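Local coordinates for dihydrodipicolinate synthase (Bacillus clausii KSM-K16, PDB 3E96), which probably catalyses the 4-hydroxy-tetrahydrodipicolinate synthase reaction, a lyase step characteristic of the DapA family, at residues 19-24 with 60-65; 266-269 with 274-277. All blocks are in the same frame, centred on the assembly; numbering follows the deposited sequence.

Contact 1 of 2, residues 19-24 with 60-65; sequences PITPFR and YALSLE
With CG anti to its carbonyl carbon (chi1 -63°), F23 swings its ring toward L62, whose own CG takes the same setting (chi1 -53°) and carries a methyl out to meet it. The two lie in loops of a TIM barrel: 19-24 follows the first strand, 15-17, and 60-65 leads into helix 64-78. The touch is purely apolar and small. L62 CD2 comes to the ring's edge, close to its plane, 3.6 Å from F23 CZ and 3.8 Å from F23 CE1. The same methyl also faces T21, whose CG2 stands 4.1 Å from L62 CD2. T21 thus gives its methyl to L62 and keeps its polar end elsewhere: T21 OG1 is hydrogen-bonded to E70 and to the backbone O of S57, and this side chain lies about 8 Å from that of T56, a predicted pyruvate-binding residue. All three touching residues are buried. Beyond L62, S63 is the N-cap of helix 64-78, and L64 packs on L64 of the second subunit. One face of the F23 ring is covered from within its own loop, where T21 O sits over the ring centre, 3.3 Å above the plane.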
# COMPACT_ATOMS: atom_id res chain seq x y z
N PRO B 19 8.83 12.13 -12.44
CA PRO B 19 8.45 13.50 -12.09
C PRO B 19 7.59 13.62 -10.85
O PRO B 19 6.80 12.73 -10.54
CB PRO B 19 7.70 13.97 -13.33
CG PRO B 19 6.93 12.71 -13.69
CD PRO B 19 7.97 11.61 -13.52
N ILE B 20 7.76 14.72 -10.14
CA ILE B 20 6.93 14.99 -8.97
C ILE B 20 5.61 15.51 -9.52
O ILE B 20 5.52 15.88 -10.70
CB ILE B 20 7.50 16.12 -8.10
CG1 ILE B 20 7.71 17.37 -8.97
CG2 ILE B 20 8.78 15.68 -7.43
CD1 ILE B 20 7.75 18.68 -8.19
N THR B 21 4.58 15.53 -8.68
CA THR B 21 3.30 16.10 -9.06
C THR B 21 3.19 17.31 -8.14
O THR B 21 2.95 17.18 -6.94
CB THR B 21 2.11 15.16 -8.77
OG1 THR B 21 2.27 13.93 -9.49
CG2 THR B 21 0.80 15.82 -9.20
N PRO B 22 3.41 18.52 -8.68
CA PRO B 22 3.33 19.74 -7.87
C PRO B 22 1.94 19.93 -7.27
O PRO B 22 0.95 19.89 -8.00
CB PRO B 22 3.67 20.85 -8.87
CG PRO B 22 4.51 20.15 -9.90
CD PRO B 22 3.79 18.83 -10.07
N PHE B 23 1.87 20.12 -5.96
CA PHE B 23 0.58 20.33 -5.29
C PHE B 23 0.61 21.70 -4.62
O PHE B 23 1.61 22.08 -4.01
CB PHE B 23 0.32 19.28 -4.22
CG PHE B 23 0.20 17.87 -4.74
CD1 PHE B 23 -0.72 17.55 -5.73
CD2 PHE B 23 0.99 16.86 -4.19
CE1 PHE B 23 -0.86 16.24 -6.17
CE2 PHE B 23 0.85 15.54 -4.62
CZ PHE B 23 -0.07 15.23 -5.62
N ARG B 24 -0.50 22.44 -4.73
CA ARG B 24 -0.58 23.76 -4.12
C ARG B 24 -0.68 23.68 -2.61
O ARG B 24 -1.40 22.84 -2.07
CB ARG B 24 -1.80 24.52 -4.66
CG ARG B 24 -1.74 24.79 -6.15
CD ARG B 24 -2.78 25.82 -6.55
NE ARG B 24 -2.62 26.23 -7.94
CZ ARG B 24 -3.01 25.52 -8.99
NH1 ARG B 24 -3.60 24.34 -8.81
NH2 ARG B 24 -2.81 25.98 -10.22
N TYR B 60 -0.11 7.27 -5.23
CA TYR B 60 -1.16 6.87 -4.30
C TYR B 60 -1.90 8.02 -3.63
O TYR B 60 -2.93 7.80 -2.98
CB TYR B 60 -0.57 5.92 -3.26
CG TYR B 60 -0.19 4.59 -3.88
CD1 TYR B 60 -1.16 3.77 -4.46
CD2 TYR B 60 1.14 4.18 -3.93
CE1 TYR B 60 -0.82 2.57 -5.07
CE2 TYR B 60 1.50 2.97 -4.55
CZ TYR B 60 0.51 2.18 -5.11
OH TYR B 60 0.84 0.99 -5.71
N ALA B 61 -1.40 9.24 -3.79
CA ALA B 61 -2.07 10.41 -3.21
C ALA B 61 -2.99 11.04 -4.26
O ALA B 61 -3.67 12.04 -4.00
CB ALA B 61 -1.03 11.43 -2.75
N LEU B 62 -3.02 10.45 -5.45
CA LEU B 62 -3.86 10.96 -6.54
C LEU B 62 -5.14 10.14 -6.67
O LEU B 62 -5.15 8.94 -6.40
CB LEU B 62 -3.12 10.88 -7.88
CG LEU B 62 -1.73 11.51 -8.02
CD1 LEU B 62 -1.17 11.15 -9.40
CD2 LEU B 62 -1.82 13.02 -7.85
N SER B 63 -6.22 10.79 -7.08
CA SER B 63 -7.47 10.06 -7.30
C SER B 63 -7.23 9.35 -8.63
O SER B 63 -6.27 9.67 -9.34
CB SER B 63 -8.64 11.03 -7.44
OG SER B 63 -8.49 11.82 -8.60
N LEU B 64 -8.08 8.40 -8.97
CA LEU B 64 -7.92 7.68 -10.23
C LEU B 64 -7.99 8.65 -11.41
O LEU B 64 -7.26 8.50 -12.39
CB LEU B 64 -9.00 6.61 -10.39
CG LEU B 64 -8.93 5.39 -9.47
CD1 LEU B 64 -10.04 4.41 -9.85
CD2 LEU B 64 -7.56 4.72 -9.62
N GLU B 65 -8.88 9.63 -11.32
CA GLU B 65 -9.03 10.61 -12.38
C GLU B 65 -7.80 11.51 -12.50
O GLU B 65 -7.39 11.87 -13.60
CB GLU B 65 -10.30 11.45 -12.14
CG GLU B 65 -10.59 12.50 -13.21
CD GLU B 65 -10.63 11.92 -14.62
OE1 GLU B 65 -11.18 10.81 -14.80
OE2 GLU B 65 -10.11 12.58 -15.55

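Contact 2 of 2, residues 266-269 with 274-277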
# COMPACT_ATOMS: atom_id res chain seq x y z
N GLU B 266 11.16 20.45 -1.28
CA GLU B 266 11.68 21.59 -0.53
C GLU B 266 13.05 22.00 -1.08
O GLU B 266 13.42 23.17 -1.00
CB GLU B 266 11.73 21.28 0.96
CG GLU B 266 10.33 21.15 1.55
CD GLU B 266 10.26 21.35 3.05
OE1 GLU B 266 11.18 21.99 3.61
OE2 GLU B 266 9.28 20.88 3.66
N ALA B 267 13.78 21.06 -1.66
CA ALA B 267 15.07 21.37 -2.26
C ALA B 267 14.83 22.18 -3.54
O ALA B 267 15.51 23.18 -3.80
CB ALA B 267 15.83 20.09 -2.58
N MET B 268 13.85 21.74 -4.33
CA MET B 268 13.49 22.43 -5.58
C MET B 268 13.08 23.88 -5.28
O MET B 268 13.52 24.81 -5.96
CB MET B 268 12.33 21.72 -6.30
CG MET B 268 12.66 20.34 -6.89
SD MET B 268 11.24 19.47 -7.65
CE MET B 268 10.42 18.88 -6.27
N GLU B 269 12.24 24.06 -4.26
CA GLU B 269 11.79 25.40 -3.89
C GLU B 269 12.96 26.29 -3.48
O GLU B 269 12.98 27.49 -3.81
CB GLU B 269 10.76 25.32 -2.76
CG GLU B 269 9.37 24.84 -3.17
CD GLU B 269 8.63 25.82 -4.07
OE1 GLU B 269 8.85 27.04 -3.94
OE2 GLU B 269 7.80 25.37 -4.90
N ASN B 274 9.66 25.50 -9.12
CA ASN B 274 8.30 25.31 -8.61
C ASN B 274 7.92 23.86 -8.35
O ASN B 274 7.87 23.04 -9.27
CB ASN B 274 7.31 25.94 -9.59
CG ASN B 274 7.53 27.43 -9.74
OD1 ASN B 274 7.64 27.94 -10.86
ND2 ASN B 274 7.61 28.13 -8.62
N ALA B 275 7.63 23.55 -7.09
CA ALA B 275 7.26 22.19 -6.72
C ALA B 275 6.06 22.14 -5.80
O ALA B 275 5.31 21.16 -5.79
CB ALA B 275 8.44 21.49 -6.06
N GLY B 276 5.86 23.20 -5.02
CA GLY B 276 4.75 23.20 -4.09
C GLY B 276 5.05 22.26 -2.94
O GLY B 276 6.21 22.11 -2.54
N VAL B 277 4.03 21.59 -2.42
CA VAL B 277 4.20 20.69 -1.29
C VAL B 277 3.73 19.27 -1.58
O VAL B 277 3.21 18.97 -2.65
CB VAL B 277 3.40 21.18 -0.07
CG1 VAL B 277 3.90 22.55 0.37
CG2 VAL B 277 1.91 21.24 -0.42
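A carboxylate near the C-terminal end of helix 262-270 binds the chain that follows it: E269 reaches across to two successive backbone N-H groups of the loop 274-277. Both bonds end on one oxygen. A275 N and G276 N each lie 2.9 Å from E269 OE2, and with N-H...O angles of 171° and 170° both are nearly straight. The two donors meet OE2 on its anti side, each tilted moderately out of the carboxylate plane, on opposite faces. The bend in the E269 chain at chi2 (-68°) brings the carboxylate round to the loop, although its CB does not point straight there. Two neutral donors on one carboxylate oxygen would be expected to stabilise its negative charge. G276 has a positive phi, a backbone shape that favours glycine, and its N-H is presented right after that of A275.

The preceding residue, M268, makes the apolar half of the contact. Its chain bends at chi3, folding CE back over the methyl of A275; M268 CE and A275 CB are 3.3 Å apart, tighter than usual for two carbons. M268 SD follows at 3.8 Å from A275 CB, and both residues are buried, whereas E269 and G276 are partly exposed. A275 is therefore held twice, by its N-H on E269 and its methyl on M268, while G276 is held by its N-H.

I20, from the loop between strand 15-17 and helix 32-43, packs on both M268 and A275. E266, one turn earlier, has its CB turned away from the 274-277 loop, and its carboxylate forms a salt bridge with K290 of helix 287-299, the next helix in the chain.

Contact 1 closes in the chain before contact 2 opens, and their centres are about 14 Å apart, yet the two join directly. Segment 19-24 lies between 60-65 and contact 2: on one side it meets 60-65, at the start of helix 64-78, and on the other it lies against helix 262-270 and the 274-277 loop. F23 O and V277 N, 2.9 Å apart, make a probable hydrogen bond, and P22 CB packs 3.5 Å from A275 O. K265 adds a further tie through bonds to T21 O and V277 O. The loop after the first barrel strand is thus joined to helix 262-270 and the loop that follows it, close to the predicted pyruvate-binding T56.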